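Long-range contacts in formiminoglutamase (PDB 4MYK), which probably catalyses the manganese-dependent hydrolysis of N-formimino-L-glutamate to glutamate and formamide, as a member of the arginase family: residues 211-221 and 256-267; 122-132 and 229-237. The protein carries 1 engineered substitution. All blocks are in the same frame, centred on the assembly; numbering follows the deposited sequence.

Interaction 1. Residues 211-221 and 256-267; sequences VRKKGAVAALE and LSAQEAFDMCFL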
loop_
_atom_site.group_PDB
_atom_site.type_symbol
_atom_site.label_atom_id
_atom_site.label_comp_id
_atom_site.label_asym_id
_atom_site.label_seq_id
_atom_site.Cartn_x
_atom_site.Cartn_y
_atom_site.Cartn_z
ATOM N N VAL A 211 -8.332 -14.135 -9.516
ATOM C CA VAL A 211 -6.920 -13.925 -9.864
ATOM C C VAL A 211 -6.061 -14.024 -8.594
ATOM O O VAL A 211 -5.025 -14.689 -8.560
ATOM C CB VAL A 211 -6.692 -12.541 -10.531
ATOM C CG1 VAL A 211 -5.207 -12.246 -10.692
ATOM C CG2 VAL A 211 -7.403 -12.459 -11.873
ATOM N N ARG A 212 -6.517 -13.350 -7.544
ATOM C CA ARG A 212 -5.819 -13.336 -6.275
ATOM C C ARG A 212 -5.857 -14.721 -5.638
ATOM O O ARG A 212 -4.883 -15.141 -5.016
ATOM C CB ARG A 212 -6.437 -12.299 -5.345
ATOM C CG ARG A 212 -6.433 -10.877 -5.887
ATOM C CD ARG A 212 -6.165 -9.923 -4.747
ATOM N NE ARG A 212 -4.936 -10.348 -4.092
ATOM C CZ ARG A 212 -3.748 -9.788 -4.301
ATOM N NH1 ARG A 212 -3.645 -8.730 -5.115
ATOM N NH2 ARG A 212 -2.673 -10.272 -3.672
ATOM N N LYS A 213 -6.977 -15.424 -5.812
ATOM C CA LYS A 213 -7.140 -16.776 -5.292
ATOM C C LYS A 213 -6.115 -17.739 -5.891
ATOM O O LYS A 213 -5.479 -18.506 -5.158
ATOM C CB LYS A 213 -8.552 -17.282 -5.581
ATOM C CG LYS A 213 -9.086 -18.324 -4.613
ATOM C CD LYS A 213 -10.307 -19.009 -5.225
ATOM C CE LYS A 213 -11.214 -18.006 -5.969
ATOM N NZ LYS A 213 -11.910 -18.556 -7.188
ATOM N N LYS A 214 -5.947 -17.679 -7.214
ATOM C CA LYS A 214 -5.032 -18.573 -7.940
ATOM C C LYS A 214 -3.572 -18.139 -7.930
ATOM O O LYS A 214 -2.685 -18.956 -8.116
ATOM C CB LYS A 214 -5.446 -18.706 -9.401
ATOM C CG LYS A 214 -6.858 -19.173 -9.640
ATOM C CD LYS A 214 -7.048 -19.460 -11.118
ATOM C CE LYS A 214 -8.510 -19.531 -11.496
ATOM N NZ LYS A 214 -8.645 -19.708 -12.969
ATOM N N GLY A 215 -3.325 -16.851 -7.737
ATOM C CA GLY A 215 -2.021 -16.285 -8.011
ATOM C C GLY A 215 -2.139 -15.616 -9.362
ATOM O O GLY A 215 -2.692 -16.195 -10.293
ATOM N N ALA A 216 -1.644 -14.390 -9.469
ATOM C CA ALA A 216 -1.869 -13.589 -10.670
ATOM C C ALA A 216 -1.269 -14.232 -11.918
ATOM O O ALA A 216 -1.907 -14.304 -12.965
ATOM C CB ALA A 216 -1.327 -12.183 -10.482
ATOM N N VAL A 217 -0.037 -14.710 -11.789
ATOM C CA VAL A 217 0.669 -15.316 -12.908
ATOM C C VAL A 217 -0.028 -16.597 -13.380
ATOM O O VAL A 217 -0.230 -16.782 -14.580
ATOM C CB VAL A 217 2.169 -15.554 -12.563
ATOM C CG1 VAL A 217 2.820 -16.495 -13.557
ATOM C CG2 VAL A 217 2.914 -14.229 -12.508
ATOM N N ALA A 218 -0.409 -17.460 -12.434
ATOM C CA ALA A 218 -1.152 -18.687 -12.739
ATOM C C ALA A 218 -2.509 -18.390 -13.377
ATOM O O ALA A 218 -2.924 -19.060 -14.320
ATOM C CB ALA A 218 -1.342 -19.525 -11.481
ATOM N N ALA A 219 -3.204 -17.398 -12.839
ATOM C CA ALA A 219 -4.472 -16.971 -13.395
ATOM C C ALA A 219 -4.270 -16.446 -14.812
ATOM O O ALA A 219 -5.067 -16.730 -15.697
ATOM C CB ALA A 219 -5.087 -15.891 -12.517
ATOM N N LEU A 220 -3.202 -15.675 -15.014
ATOM C CA LEU A 220 -2.868 -15.138 -16.337
ATOM C C LEU A 220 -2.408 -16.220 -17.329
ATOM O O LEU A 220 -2.617 -16.095 -18.526
ATOM C CB LEU A 220 -1.802 -14.048 -16.229
ATOM C CG LEU A 220 -1.413 -13.384 -17.551
ATOM C CD1 LEU A 220 -2.614 -12.725 -18.176
ATOM C CD2 LEU A 220 -0.340 -12.370 -17.319
ATOM N N GLU A 221 -1.773 -17.276 -16.836
ATOM C CA GLU A 221 -1.470 -18.426 -17.680
ATOM C C GLU A 221 -2.764 -19.003 -18.219
ATOM O O GLU A 221 -2.911 -19.251 -19.419
ATOM C CB GLU A 221 -0.706 -19.485 -16.893
ATOM C CG GLU A 221 0.758 -19.135 -16.720
ATOM C CD GLU A 221 1.474 -20.046 -15.741
ATOM O OE1 GLU A 221 0.794 -20.796 -15.007
ATOM O OE2 GLU A 221 2.722 -19.995 -15.702
ATOM N N LEU A 256 -4.589 -5.151 -8.325
ATOM C CA LEU A 256 -3.313 -5.830 -8.445
ATOM C C LEU A 256 -2.212 -5.050 -7.750
ATOM O O LEU A 256 -2.197 -3.828 -7.781
ATOM C CB LEU A 256 -2.966 -6.036 -9.926
ATOM C CG LEU A 256 -3.909 -6.921 -10.757
ATOM C CD1 LEU A 256 -3.537 -6.835 -12.210
ATOM C CD2 LEU A 256 -3.907 -8.383 -10.270
ATOM N N SER A 257 -1.281 -5.753 -7.126
ATOM C CA SER A 257 -0.137 -5.065 -6.562
ATOM C C SER A 257 0.892 -4.815 -7.667
ATOM O O SER A 257 0.829 -5.409 -8.746
ATOM C CB SER A 257 0.479 -5.873 -5.422
ATOM O OG SER A 257 1.061 -7.068 -5.902
ATOM N N ALA A 258 1.834 -3.922 -7.397
ATOM C CA ALA A 258 2.886 -3.638 -8.360
ATOM C C ALA A 258 3.686 -4.909 -8.696
ATOM O O ALA A 258 3.954 -5.173 -9.864
ATOM C CB ALA A 258 3.807 -2.487 -7.849
ATOM N N GLN A 259 4.039 -5.702 -7.684
ATOM C CA GLN A 259 4.770 -6.960 -7.910
ATOM C C GLN A 259 4.008 -7.933 -8.818
ATOM O O GLN A 259 4.594 -8.573 -9.690
ATOM C CB GLN A 259 5.103 -7.648 -6.582
ATOM C CG GLN A 259 6.132 -8.769 -6.714
ATOM C CD GLN A 259 7.416 -8.305 -7.402
ATOM O OE1 GLN A 259 8.121 -7.423 -6.905
ATOM N NE2 GLN A 259 7.725 -8.903 -8.544
ATOM N N GLU A 260 2.702 -8.053 -8.593
ATOM C CA GLU A 260 1.857 -8.889 -9.442
ATOM C C GLU A 260 1.895 -8.393 -10.879
ATOM O O GLU A 260 2.063 -9.182 -11.808
ATOM C CB GLU A 260 0.420 -8.892 -8.928
ATOM C CG GLU A 260 0.241 -9.633 -7.619
ATOM C CD GLU A 260 -1.170 -9.498 -7.101
ATOM O OE1 GLU A 260 -1.724 -8.378 -7.196
ATOM O OE2 GLU A 260 -1.730 -10.508 -6.613
ATOM N N ALA A 261 1.745 -7.082 -11.046
ATOM C CA ALA A 261 1.826 -6.446 -12.352
ATOM C C ALA A 261 3.135 -6.805 -13.059
ATOM O O ALA A 261 3.120 -7.274 -14.197
ATOM C CB ALA A 261 1.681 -4.943 -12.214
ATOM N N PHE A 262 4.262 -6.589 -12.383
ATOM C CA PHE A 262 5.574 -6.946 -12.920
ATOM C C PHE A 262 5.623 -8.421 -13.304
ATOM O O PHE A 262 6.024 -8.769 -14.414
ATOM C CB PHE A 262 6.668 -6.706 -11.888
ATOM C CG PHE A 262 6.816 -5.281 -11.483
ATOM C CD1 PHE A 262 6.097 -4.288 -12.121
ATOM C CD2 PHE A 262 7.682 -4.930 -10.459
ATOM C CE1 PHE A 262 6.238 -2.966 -11.743
ATOM C CE2 PHE A 262 7.830 -3.620 -10.075
ATOM C CZ PHE A 262 7.108 -2.629 -10.718
ATOM N N ASP A 263 5.234 -9.283 -12.369
ATOM C CA ASP A 263 5.224 -10.718 -12.611
ATOM C C ASP A 263 4.369 -11.098 -13.819
ATOM O O ASP A 263 4.713 -12.021 -14.560
ATOM C CB ASP A 263 4.732 -11.466 -11.377
ATOM C CG ASP A 263 5.741 -11.455 -10.237
ATOM O OD1 ASP A 263 6.783 -10.790 -10.360
ATOM O OD2 ASP A 263 5.485 -12.120 -9.216
ATOM N N MET A 264 3.253 -10.395 -14.006
ATOM C CA MET A 264 2.362 -10.660 -15.137
ATOM C C MET A 264 2.954 -10.176 -16.450
ATOM O O MET A 264 2.792 -10.814 -17.488
ATOM C CB MET A 264 1.006 -9.988 -14.934
ATOM C CG MET A 264 0.156 -10.570 -13.823
ATOM S SD MET A 264 -1.235 -9.473 -13.480
ATOM C CE MET A 264 -2.089 -9.499 -15.056
ATOM N N CYS A 265 3.620 -9.028 -16.407
ATOM C CA CYS A 265 4.301 -8.501 -17.583
ATOM C C CYS A 265 5.468 -9.398 -18.026
ATOM O O CYS A 265 5.674 -9.602 -19.219
ATOM C CB CYS A 265 4.760 -7.062 -17.344
ATOM S SG CYS A 265 3.383 -5.911 -17.368
ATOM N N PHE A 266 6.203 -9.945 -17.058
ATOM C CA PHE A 266 7.257 -10.905 -17.362
ATOM C C PHE A 266 6.696 -12.153 -18.061
ATOM O O PHE A 266 7.261 -12.625 -19.050
ATOM C CB PHE A 266 8.010 -11.304 -16.099
ATOM C CG PHE A 266 9.271 -12.095 -16.368
ATOM C CD1 PHE A 266 9.224 -13.468 -16.552
ATOM C CD2 PHE A 266 10.502 -11.461 -16.436
ATOM C CE1 PHE A 266 10.388 -14.192 -16.800
ATOM C CE2 PHE A 266 11.663 -12.178 -16.680
ATOM C CZ PHE A 266 11.607 -13.541 -16.866
ATOM N N LEU A 267 5.591 -12.690 -17.549
ATOM C CA LEU A 267 4.963 -13.855 -18.170
ATOM C C LEU A 267 4.599 -13.537 -19.615
ATOM O O LEU A 267 4.972 -14.269 -20.525
ATOM C CB LEU A 267 3.721 -14.309 -17.380
ATOM C CG LEU A 267 2.862 -15.470 -17.915
ATOM C CD1 LEU A 267 3.645 -16.770 -17.983
ATOM C CD2 LEU A 267 1.613 -15.646 -17.049
HETATM O O HOH W 1 -0.862 -13.453 -6.713
#
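A capping box at the start of helix 258-270 supplies the carboxylate that meets Arg212, where this helix packs beside helix 216-227 in the arginase fold. Within the box, Ser257 N donates to Glu260 OE1 at 2.7 Å in a nearly straight bond (167°), while the return bond from Glu260 N to Ser257 OG is weak. The same OE1 receives Arg212 NH1 at 2.9 Å; this is a salt bridge, but its hydrogen bond is bent to 123° and weak; the two side chains cross at about a right angle and OE2 lies over one face of the guanidinium. OE2 also accepts from a water that in turn accepts from Ala216 N, so the first turn of helix 216-227 is linked to the same carboxylate.

Beyond this polar end the segment axes are 9.2 Å apart at closest and cross at -38°, with apolar side chains between them. Ala216 CB meets CG of Met264 at 4.0 Å. Val217 sends CG2 against Asp263 CB (3.5 Å), and its CG1, anti to the backbone N, reaches Leu267. Leu267 CD2 fits among Val217, Leu220 and Glu221, 3.8 Å from Leu220 CG. Phe183 of strand 180-185 and Phe233 of strand 231-236 back Leu220, and the far side of helix 258-270 rests on helix 290-306.

Interaction 2. Residues 122-132 and 229-237; sequences NDQSAPNGRAM and KNTFFSFDV. With MN (manganese (II) ion), chain C.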
loop_
_atom_site.group_PDB
_atom_site.type_symbol
_atom_site.label_atom_id
_atom_site.label_comp_id
_atom_site.label_asym_id
_atom_site.label_seq_id
_atom_site.Cartn_x
_atom_site.Cartn_y
_atom_site.Cartn_z
ATOM N N ASN A 122 -7.991 4.386 -22.320
ATOM C CA ASN A 122 -8.443 3.060 -22.771
ATOM C C ASN A 122 -8.747 2.959 -24.258
ATOM O O ASN A 122 -8.605 1.883 -24.868
ATOM C CB ASN A 122 -9.725 2.643 -22.027
ATOM C CG ASN A 122 -9.519 2.435 -20.531
ATOM O OD1 ASN A 122 -8.522 1.859 -20.087
ATOM N ND2 ASN A 122 -10.489 2.884 -19.748
ATOM N N ASP A 123 -9.196 4.071 -24.832
ATOM C CA ASP A 123 -9.776 4.067 -26.180
ATOM C C ASP A 123 -8.790 3.660 -27.286
ATOM O O ASP A 123 -9.198 3.203 -28.354
ATOM C CB ASP A 123 -10.437 5.410 -26.479
ATOM C CG ASP A 123 -11.709 5.624 -25.663
ATOM O OD1 ASP A 123 -12.390 6.651 -25.876
ATOM O OD2 ASP A 123 -12.040 4.766 -24.816
ATOM N N GLN A 124 -7.497 3.810 -27.005
ATOM C CA GLN A 124 -6.439 3.381 -27.907
ATOM C C GLN A 124 -6.538 1.886 -28.234
ATOM O O GLN A 124 -6.038 1.438 -29.267
ATOM C CB GLN A 124 -5.074 3.680 -27.278
ATOM C CG GLN A 124 -4.694 2.744 -26.120
ATOM C CD GLN A 124 -3.323 3.045 -25.552
ATOM O OE1 GLN A 124 -2.620 3.931 -26.033
ATOM N NE2 GLN A 124 -2.936 2.314 -24.523
ATOM N N SER A 125 -7.178 1.122 -27.349
ATOM C CA SER A 125 -7.218 -0.327 -27.476
ATOM C C SER A 125 -8.038 -0.778 -28.671
ATOM O O SER A 125 -7.790 -1.847 -29.224
ATOM C CB SER A 125 -7.777 -0.953 -26.209
ATOM O OG SER A 125 -7.113 -0.446 -25.068
ATOM N N ALA A 126 -9.018 0.031 -29.066
ATOM C CA ALA A 126 -9.834 -0.302 -30.227
ATOM C C ALA A 126 -8.991 -0.325 -31.513
ATOM O O ALA A 126 -8.944 -1.344 -32.201
ATOM C CB ALA A 126 -11.023 0.638 -30.345
ATOM N N PRO A 127 -8.300 0.790 -31.825
ATOM C CA PRO A 127 -7.384 0.820 -32.972
ATOM C C PRO A 127 -6.375 -0.322 -32.919
ATOM O O PRO A 127 -6.135 -1.001 -33.914
ATOM C CB PRO A 127 -6.649 2.150 -32.791
ATOM C CG PRO A 127 -7.575 3.001 -32.024
ATOM C CD PRO A 127 -8.344 2.089 -31.122
ATOM N N ASN A 128 -5.779 -0.509 -31.745
ATOM C CA ASN A 128 -4.787 -1.551 -31.512
ATOM C C ASN A 128 -5.295 -2.956 -31.821
ATOM O O ASN A 128 -4.607 -3.751 -32.449
ATOM C CB ASN A 128 -4.305 -1.485 -30.061
ATOM C CG ASN A 128 -3.439 -0.277 -29.794
ATOM O OD1 ASN A 128 -2.970 0.381 -30.719
ATOM N ND2 ASN A 128 -3.204 0.012 -28.523
ATOM N N GLY A 129 -6.503 -3.254 -31.364
ATOM C CA GLY A 129 -7.126 -4.530 -31.641
ATOM C C GLY A 129 -7.430 -4.751 -33.114
ATOM O O GLY A 129 -7.248 -5.856 -33.627
ATOM N N ARG A 130 -7.906 -3.711 -33.796
ATOM C CA ARG A 130 -8.183 -3.815 -35.230
ATOM C C ARG A 130 -6.904 -4.057 -36.031
ATOM O O ARG A 130 -6.898 -4.832 -36.992
ATOM C CB ARG A 130 -8.925 -2.577 -35.735
ATOM C CG ARG A 130 -10.381 -2.530 -35.303
ATOM C CD ARG A 130 -11.142 -1.410 -35.982
ATOM N NE ARG A 130 -10.615 -0.088 -35.648
ATOM C CZ ARG A 130 -11.008 0.628 -34.601
ATOM N NH1 ARG A 130 -11.923 0.134 -33.772
ATOM N NH2 ARG A 130 -10.486 1.830 -34.383
ATOM N N ALA A 131 -5.823 -3.390 -35.631
ATOM C CA ALA A 131 -4.491 -3.692 -36.158
ATOM C C ALA A 131 -4.165 -5.188 -36.048
ATOM O O ALA A 131 -3.546 -5.763 -36.949
ATOM C CB ALA A 131 -3.420 -2.847 -35.450
ATOM N N MET A 132 -4.588 -5.806 -34.941
ATOM C CA MET A 132 -4.393 -7.240 -34.711
ATOM C C MET A 132 -5.285 -8.080 -35.614
ATOM O O MET A 132 -4.833 -9.062 -36.192
ATOM C CB MET A 132 -4.666 -7.621 -33.251
ATOM C CG MET A 132 -3.592 -7.204 -32.248
ATOM S SD MET A 132 -2.035 -8.120 -32.317
ATOM C CE MET A 132 -2.568 -9.777 -31.841
ATOM N N LYS A 229 -3.467 -18.020 -29.676
ATOM C CA LYS A 229 -2.541 -17.458 -30.649
ATOM C C LYS A 229 -2.755 -15.964 -30.824
ATOM O O LYS A 229 -3.876 -15.470 -30.696
ATOM C CB LYS A 229 -2.695 -18.143 -32.000
ATOM C CG LYS A 229 -2.552 -19.640 -31.954
ATOM C CD LYS A 229 -1.686 -20.125 -33.095
ATOM C CE LYS A 229 -1.978 -19.368 -34.384
ATOM N NZ LYS A 229 -1.107 -19.803 -35.525
ATOM N N ASN A 230 -1.672 -15.250 -31.118
ATOM C CA ASN A 230 -1.775 -13.863 -31.529
ATOM C C ASN A 230 -2.532 -13.043 -30.505
ATOM O O ASN A 230 -3.482 -12.329 -30.832
ATOM C CB ASN A 230 -2.459 -13.775 -32.893
ATOM C CG ASN A 230 -1.746 -14.590 -33.946
ATOM O OD1 ASN A 230 -0.516 -14.587 -34.020
ATOM N ND2 ASN A 230 -2.508 -15.300 -34.763
ATOM N N THR A 231 -2.093 -13.160 -29.257
ATOM C CA THR A 231 -2.730 -12.479 -28.144
ATOM C C THR A 231 -2.286 -11.017 -27.992
ATOM O O THR A 231 -1.097 -10.697 -28.000
ATOM C CB THR A 231 -2.496 -13.242 -26.846
ATOM O OG1 THR A 231 -3.146 -14.510 -26.930
ATOM C CG2 THR A 231 -3.069 -12.489 -25.685
ATOM N N PHE A 232 -3.285 -10.143 -27.889
ATOM C CA PHE A 232 -3.121 -8.723 -27.604
ATOM C C PHE A 232 -3.177 -8.566 -26.084
ATOM O O PHE A 232 -4.220 -8.812 -25.471
ATOM C CB PHE A 232 -4.256 -7.942 -28.289
ATOM C CG PHE A 232 -4.347 -6.499 -27.895
ATOM C CD1 PHE A 232 -3.261 -5.827 -27.346
ATOM C CD2 PHE A 232 -5.526 -5.797 -28.087
ATOM C CE1 PHE A 232 -3.357 -4.483 -26.988
ATOM C CE2 PHE A 232 -5.620 -4.450 -27.733
ATOM C CZ PHE A 232 -4.529 -3.802 -27.178
ATOM N N PHE A 233 -2.048 -8.182 -25.486
ATOM C CA PHE A 233 -1.946 -8.025 -24.034
ATOM C C PHE A 233 -2.210 -6.569 -23.672
ATOM O O PHE A 233 -1.328 -5.722 -23.787
ATOM C CB PHE A 233 -0.571 -8.490 -23.536
ATOM C CG PHE A 233 -0.449 -8.556 -22.028
ATOM C CD1 PHE A 233 -1.363 -9.281 -21.266
ATOM C CD2 PHE A 233 0.599 -7.911 -21.372
ATOM C CE1 PHE A 233 -1.239 -9.336 -19.873
ATOM C CE2 PHE A 233 0.720 -7.976 -19.993
ATOM C CZ PHE A 233 -0.197 -8.687 -19.249
ATOM N N SER A 234 -3.445 -6.295 -23.257
ATOM C CA SER A 234 -3.916 -4.934 -22.993
ATOM C C SER A 234 -3.979 -4.680 -21.489
ATOM O O SER A 234 -4.791 -5.284 -20.779
ATOM C CB SER A 234 -5.300 -4.714 -23.618
ATOM O OG SER A 234 -5.693 -3.352 -23.569
ATOM N N PHE A 235 -3.123 -3.791 -21.006
ATOM C CA PHE A 235 -2.977 -3.598 -19.566
ATOM C C PHE A 235 -3.419 -2.226 -19.083
ATOM O O PHE A 235 -2.619 -1.294 -19.077
ATOM C CB PHE A 235 -1.527 -3.813 -19.143
ATOM C CG PHE A 235 -1.381 -4.327 -17.736
ATOM C CD1 PHE A 235 -2.087 -3.751 -16.698
ATOM C CD2 PHE A 235 -0.547 -5.406 -17.456
ATOM C CE1 PHE A 235 -1.955 -4.223 -15.410
ATOM C CE2 PHE A 235 -0.409 -5.880 -16.157
ATOM C CZ PHE A 235 -1.114 -5.292 -15.142
ATOM N N ASP A 236 -4.676 -2.106 -18.661
ATOM C CA ASP A 236 -5.144 -0.873 -18.029
ATOM C C ASP A 236 -4.521 -0.803 -16.646
ATOM O O ASP A 236 -4.740 -1.688 -15.833
ATOM C CB ASP A 236 -6.668 -0.860 -17.923
ATOM C CG ASP A 236 -7.211 0.433 -17.311
ATOM O OD1 ASP A 236 -6.493 1.128 -16.564
ATOM O OD2 ASP A 236 -8.375 0.758 -17.591
ATOM N N VAL A 237 -3.733 0.235 -16.382
ATOM C CA VAL A 237 -3.002 0.293 -15.119
ATOM C C VAL A 237 -3.870 0.671 -13.898
ATOM O O VAL A 237 -3.413 0.575 -12.748
ATOM C CB VAL A 237 -1.714 1.155 -15.219
ATOM C CG1 VAL A 237 -0.743 0.531 -16.201
ATOM C CG2 VAL A 237 -2.038 2.581 -15.619
HETATM MN MN MN C . -9.988 0.732 -16.011
HETATM O O HOH W 2 -11.382 1.782 -17.662
#
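Asn122 and Asp236 place one end of this helix-on-strand contact directly in the manganese centre, while much of the rest gathers round Phe232. Asp236 OD2 binds a manganese ion at 2.3 Å; this is the ion shared with Asp146, His148 and Asp238, and it is also bound by a water. Asn122 belongs to the other metal site, with Asp146 and Asp236, and its amide lies close against the Asp236 carboxylate, the two planes turned 56° from each other. Asp236 CG stands anti to the backbone N (chi1 -178°), which carries the carboxylate off the end of the strand toward the metals.

The segments run nearly antiparallel, at 165°, with their axes 9.5 Å apart at closest. Phe232 points from the strand toward the helix and has the largest contact of the strand residues. Its CE2 meets Ser125 O at the ring edge, 3.7 Å away, and CZ lies 3.7 Å from Asn128 CB. Gly129, which has no side chain, brings its backbone N to 3.9 Å from Phe232 CE2. Ser234 CB sits over one face of the ring, toward the rim. Met132 CG lies 4.1 Å from Phe232 CB, the two side chains crossing at a slant. Between the phenylalanine and the metal end, the hydroxyls of Ser125 and Ser234 lie near each other, OG to OG 3.6 Å, and Asp278 of the adjacent strand bonds both Ser234 OG and Asn128 ND2, tying helix and strand together.

Strand 231-236 lies inside the parallel sheet, between strands 274-280 and 141-145, which flank Phe232 with Met276 and Val142. Helix 125-135 covers it and is itself packed against helix 94-110 through Asn128 and Ala131.

Overall arrangement
Interactions 1 and 2 are about 19 Å apart between centres and use the two faces of strand 231-236. Phe232, Ser234 and Asp236 turn to helix 125-135, whereas Phe233 and Phe235 turn to the helices of interaction 1: Phe233 CE1 lies 4.0 Å from Leu220 CD1, and Phe235 CD2 lies 4.0 Å from Cys265 SG. The strand follows helix 216-227 in the chain and precedes helix 258-270, and both helices touch it through these phenylalanines. Interaction 2 holds part of the dinuclear manganese site itself; from interaction 1, the side chain of Leu256 comes within about 11 Å of a manganese ion.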